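Side-chain contacts in microbial serine proteinases; subtilisin (Bacillus subtilis, PDB 2GKO), which probably hydrolyses peptide bonds as a calcium-loaded, cold-adapted serine protease of the subtilisin family: residues A[154-159]-A[269-274]; A[161-166]-A[254-259]. All coordinates share one frame; numbering follows the deposited sequence.

Contact 1. Residues A[154-159]-A[269-274]; sequences YAYDKG and ASNVDV
N271, in the first turn of helix 271-283, reaches across to Y156 in the last turn of helix 146-157 and to G159 just beyond its end. Its CB lies against the backbone, 3.2 Å from G159 O. One atom further, CG is still only 3.4 Å from G159 O. CG sits between the backbone N and the carbonyl carbon (chi1 51°), which lays it over the G159 carbonyl. The second torsion then turns OD1 toward V272 N. V272 N donates a weak hydrogen bond to N271 OD1, 3.0 Å. At the tip, ND2 donates to Y156 O over 2.9 Å. The nitrogen lies in the carbonyl plane, on a lone pair, but the bond is bent (143° at the hydrogen). Y156 O is gripped twice, since G159 N also donates to it.

That backbone bond belongs to a Schellman motif, in which G159 leaves the helix with positive phi. Helix 271-283 starts with a capping box: D273 N donates to S270 OG, and S270 N donates to D273 OD2. Through its bond to Y156 O, N271 ND2 joins the C-terminal end of one helix to the N-terminal end of the other. A water extends the link, donating to G159 O at 2.8 Å and accepting from N271 N.

ND2 has a second carbonyl partner, V160 O, which helps fix the turn of the amide. The same nitrogen lies over the centre of the Y156 ring, with ND2 3.5 Å above the ring plane. Ring and amide planes are 46° apart. Further along the ring, V272 approaches through one methyl, with CG2 3.6 Å from Y156 OH. The two side chains cross at about a right angle. The hydroxyl itself is hydrogen-bonded to R275, one turn further along helix 271-283.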
loop_
_atom_site.group_PDB
_atom_site.type_symbol
_atom_site.label_atom_id
_atom_site.label_comp_id
_atom_site.label_asym_id
_atom_site.label_seq_id
_atom_site.Cartn_x
_atom_site.Cartn_y
_atom_site.Cartn_z
ATOM N N TYR A 154 -7.669 16.658 0.093
ATOM C CA TYR A 154 -7.680 17.279 1.416
ATOM C C TYR A 154 -6.545 16.743 2.280
ATOM O O TYR A 154 -5.759 17.497 2.862
ATOM C CB TYR A 154 -9.025 17.001 2.058
ATOM C CG TYR A 154 -9.207 17.460 3.486
ATOM C CD1 TYR A 154 -9.630 18.747 3.779
ATOM C CD2 TYR A 154 -9.010 16.575 4.551
ATOM C CE1 TYR A 154 -9.817 19.155 5.085
ATOM C CE2 TYR A 154 -9.217 16.968 5.868
ATOM C CZ TYR A 154 -9.609 18.263 6.127
ATOM O OH TYR A 154 -9.816 18.669 7.416
ATOM N N ALA A 155 -6.459 15.421 2.354
ATOM C CA ALA A 155 -5.400 14.792 3.147
ATOM C C ALA A 155 -4.001 15.074 2.617
ATOM O O ALA A 155 -3.092 15.335 3.388
ATOM C CB ALA A 155 -5.648 13.279 3.239
ATOM N N TYR A 156 -3.826 15.039 1.299
ATOM C CA TYR A 156 -2.543 15.296 0.672
ATOM C C TYR A 156 -2.074 16.711 0.952
ATOM O O TYR A 156 -0.940 16.915 1.291
ATOM C CB TYR A 156 -2.633 15.062 -0.825
ATOM C CG TYR A 156 -1.312 14.958 -1.525
ATOM C CD1 TYR A 156 -0.748 16.052 -2.141
ATOM C CD2 TYR A 156 -0.623 13.752 -1.587
ATOM C CE1 TYR A 156 0.443 15.955 -2.813
ATOM C CE2 TYR A 156 0.576 13.647 -2.250
ATOM C CZ TYR A 156 1.113 14.754 -2.860
ATOM O OH TYR A 156 2.304 14.620 -3.537
ATOM N N ASP A 157 -2.995 17.667 0.871
ATOM C CA ASP A 157 -2.730 19.055 1.254
ATOM C C ASP A 157 -2.292 19.196 2.712
ATOM O O ASP A 157 -1.512 20.093 3.039
ATOM C CB ASP A 157 -3.982 19.909 1.009
ATOM C CG ASP A 157 -3.829 21.328 1.528
ATOM O OD1 ASP A 157 -3.135 22.112 0.836
ATOM O OD2 ASP A 157 -4.335 21.746 2.606
ATOM N N LYS A 158 -2.801 18.325 3.581
ATOM C CA LYS A 158 -2.425 18.299 4.998
ATOM C C LYS A 158 -1.133 17.532 5.280
ATOM O O LYS A 158 -0.697 17.444 6.434
ATOM C CB LYS A 158 -3.563 17.746 5.843
ATOM C CG LYS A 158 -4.774 18.671 5.910
ATOM C CD LYS A 158 -5.852 18.090 6.777
ATOM C CE LYS A 158 -6.649 19.168 7.481
ATOM N NZ LYS A 158 -6.088 19.475 8.810
ATOM N N GLY A 159 -0.505 17.002 4.232
ATOM C CA GLY A 159 0.802 16.400 4.344
ATOM C C GLY A 159 0.812 14.880 4.403
ATOM O O GLY A 159 1.858 14.272 4.640
ATOM N N ALA A 269 10.830 15.496 6.566
ATOM C CA ALA A 269 10.442 15.496 5.149
ATOM C C ALA A 269 8.919 15.591 4.990
ATOM O O ALA A 269 8.183 15.166 5.863
ATOM C CB ALA A 269 10.970 14.242 4.462
ATOM N N SER A 270 8.464 16.174 3.882
ATOM C CA SER A 270 7.044 16.264 3.557
ATOM C C SER A 270 6.620 15.006 2.822
ATOM O O SER A 270 7.466 14.236 2.378
ATOM C CB SER A 270 6.771 17.432 2.625
ATOM O OG SER A 270 7.445 17.224 1.390
ATOM N N ASN A 271 5.313 14.809 2.687
ATOM C CA ASN A 271 4.793 13.758 1.813
ATOM C C ASN A 271 5.361 13.848 0.399
ATOM O O ASN A 271 5.661 12.840 -0.229
ATOM C CB ASN A 271 3.253 13.732 1.759
ATOM C CG ASN A 271 2.608 15.089 1.448
ATOM O OD1 ASN A 271 3.236 16.163 1.544
ATOM N ND2 ASN A 271 1.319 15.049 1.105
ATOM N N VAL A 272 5.487 15.068 -0.105
ATOM C CA VAL A 272 5.983 15.287 -1.467
ATOM C C VAL A 272 7.445 14.830 -1.591
ATOM O O VAL A 272 7.823 14.190 -2.583
ATOM C CB VAL A 272 5.766 16.772 -1.905
ATOM C CG1 VAL A 272 6.323 17.015 -3.291
ATOM C CG2 VAL A 272 4.276 17.161 -1.836
ATOM N N ASP A 273 8.266 15.137 -0.579
ATOM C CA ASP A 273 9.646 14.656 -0.523
ATOM C C ASP A 273 9.769 13.138 -0.541
ATOM O O ASP A 273 10.599 12.583 -1.245
ATOM C CB ASP A 273 10.348 15.127 0.750
ATOM C CG ASP A 273 10.509 16.635 0.835
ATOM O OD1 ASP A 273 10.604 17.340 -0.213
ATOM O OD2 ASP A 273 10.553 17.194 1.953
ATOM N N VAL A 274 8.941 12.460 0.251
ATOM C CA VAL A 274 9.016 11.017 0.373
ATOM C C VAL A 274 8.527 10.370 -0.914
ATOM O O VAL A 274 9.112 9.404 -1.370
ATOM C CB VAL A 274 8.212 10.508 1.598
ATOM C CG1 VAL A 274 8.163 8.976 1.631
ATOM C CG2 VAL A 274 8.808 11.085 2.881
HETATM O O HOH W 1 4.091 15.924 5.246
#

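Contact 2. Residues A[161-166]-A[254-259]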
loop_
_atom_site.group_PDB
_atom_site.type_symbol
_atom_site.label_atom_id
_atom_site.label_comp_id
_atom_site.label_asym_id
_atom_site.label_seq_id
_atom_site.Cartn_x
_atom_site.Cartn_y
_atom_site.Cartn_z
ATOM N N LEU A 161 0.766 11.190 2.923
ATOM C CA LEU A 161 1.145 10.456 1.724
ATOM C C LEU A 161 0.109 9.358 1.475
ATOM O O LEU A 161 -0.202 8.597 2.372
ATOM C CB LEU A 161 2.516 9.839 1.872
ATOM C CG LEU A 161 3.055 9.095 0.652
ATOM C CD1 LEU A 161 3.194 10.005 -0.559
ATOM C CD2 LEU A 161 4.382 8.504 0.991
ATOM N N ILE A 162 -0.436 9.308 0.268
ATOM C CA ILE A 162 -1.480 8.336 -0.072
ATOM C C ILE A 162 -0.958 7.322 -1.091
ATOM O O ILE A 162 -0.554 7.686 -2.177
ATOM C CB ILE A 162 -2.738 9.033 -0.608
ATOM C CG1 ILE A 162 -3.349 9.958 0.463
ATOM C CG2 ILE A 162 -3.752 7.998 -1.037
ATOM C CD1 ILE A 162 -3.133 11.402 0.234
ATOM N N ILE A 163 -0.968 6.055 -0.706
ATOM C CA ILE A 163 -0.559 4.940 -1.561
ATOM C C ILE A 163 -1.794 4.106 -1.849
ATOM O O ILE A 163 -2.585 3.860 -0.952
ATOM C CB ILE A 163 0.514 4.051 -0.861
ATOM C CG1 ILE A 163 1.632 4.893 -0.223
ATOM C CG2 ILE A 163 1.071 2.987 -1.837
ATOM C CD1 ILE A 163 2.409 5.716 -1.176
ATOM N N ALA A 164 -1.967 3.687 -3.098
ATOM C CA ALA A 164 -3.128 2.894 -3.483
ATOM C C ALA A 164 -2.801 1.837 -4.519
ATOM O O ALA A 164 -1.906 1.990 -5.329
ATOM C CB ALA A 164 -4.215 3.806 -4.030
ATOM N N ALA A 165 -3.610 0.795 -4.525
ATOM C CA ALA A 165 -3.571 -0.213 -5.556
ATOM C C ALA A 165 -3.858 0.398 -6.932
ATOM O O ALA A 165 -4.777 1.196 -7.080
ATOM C CB ALA A 165 -4.607 -1.259 -5.258
ATOM N N ALA A 166 -3.145 -0.052 -7.955
ATOM C CA ALA A 166 -3.438 0.398 -9.322
ATOM C C ALA A 166 -4.778 -0.153 -9.814
ATOM O O ALA A 166 -5.465 0.518 -10.567
ATOM C CB ALA A 166 -2.311 0.012 -10.288
ATOM N N HIS A 254 3.338 -3.040 0.354
ATOM C CA HIS A 254 4.792 -3.096 0.224
ATOM C C HIS A 254 5.370 -1.694 0.020
ATOM O O HIS A 254 6.321 -1.290 0.685
ATOM C CB HIS A 254 5.187 -3.982 -0.936
ATOM C CG HIS A 254 5.111 -5.442 -0.638
ATOM N ND1 HIS A 254 3.972 -6.187 -0.854
ATOM C CD2 HIS A 254 6.044 -6.315 -0.178
ATOM C CE1 HIS A 254 4.211 -7.451 -0.558
ATOM N NE2 HIS A 254 5.456 -7.549 -0.116
ATOM N N ALA A 255 4.766 -0.934 -0.880
ATOM C CA ALA A 255 5.142 0.451 -1.096
ATOM C C ALA A 255 4.855 1.342 0.100
ATOM O O ALA A 255 5.642 2.212 0.408
ATOM C CB ALA A 255 4.440 0.990 -2.303
ATOM N N ALA A 256 3.725 1.149 0.778
ATOM C CA ALA A 256 3.381 2.013 1.923
ATOM C C ALA A 256 4.383 1.777 3.049
ATOM O O ALA A 256 4.816 2.716 3.706
ATOM C CB ALA A 256 1.976 1.726 2.414
ATOM N N GLY A 257 4.729 0.522 3.270
ATOM C CA GLY A 257 5.764 0.133 4.217
ATOM C C GLY A 257 7.121 0.721 3.866
ATOM O O GLY A 257 7.825 1.288 4.728
ATOM N N LEU A 258 7.494 0.645 2.591
ATOM C CA LEU A 258 8.743 1.256 2.155
ATOM C C LEU A 258 8.733 2.753 2.394
ATOM O O LEU A 258 9.726 3.314 2.877
ATOM C CB LEU A 258 9.034 0.961 0.696
ATOM C CG LEU A 258 10.392 1.480 0.209
ATOM C CD1 LEU A 258 11.525 0.863 1.070
ATOM C CD2 LEU A 258 10.579 1.199 -1.280
ATOM N N ALA A 259 7.613 3.414 2.072
ATOM C CA ALA A 259 7.473 4.846 2.301
ATOM C C ALA A 259 7.697 5.182 3.767
ATOM O O ALA A 259 8.384 6.154 4.089
ATOM C CB ALA A 259 6.089 5.331 1.848
#
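I163 and L161 of strand 161-165 pack on three alanines of helix 248-265. This is the subtilisin fold, with a helix lying against the largely parallel central sheet. Strand and helix run nearly antiparallel, 159° between their directions, and their axes come within 8.4 Å.

The two branches of I163 meet neighbouring alanines, A255 and A256. CG2 is anti to the backbone N and meets A255 CB at 3.9 Å. CG1 is anti to the carbonyl carbon and points at A256, 4.0 Å from A256 CA. The small alanine methyls probably let the helix lie close to the sheet. All five touching residues are buried and the contact is wholly apolar.

Around this first shell, strand 161-165 bonds through its backbone to strand 133-137 and, through I162, to V186. I163 and A256 both pack on V134, and S252, nearer the start of the helix, touches I163. A165 of the strand is part of the pocket that holds phenylmethanesulfonic acid. At the other end of the contact a single leucine branch reaches the helix: L161 CD2 lies 3.7 Å from A259 CB.

Contacts 1 and 2 have centres 13 Å apart and are built from elements that follow each other in the chain. Helix 146-157 leads into strand 161-165, and helix 248-265 is followed by helix 271-283. The contacts also touch directly. N271 CB is 3.7 Å from L161 N, and Y156 CB is 3.8 Å from I162 CD1. V274 CG1 approaches L161 CD2 at 3.9 Å and A259 O at 3.7 Å. Contact 2 is near the centre of the chain and closer to the active site: the I163 side chain is about 11 Å from the bound phenylmethanesulfonic acid. That pocket includes S249, probably the nucleophile, at the start of helix 248-265. Contact 1 lies farther out and is partly buried.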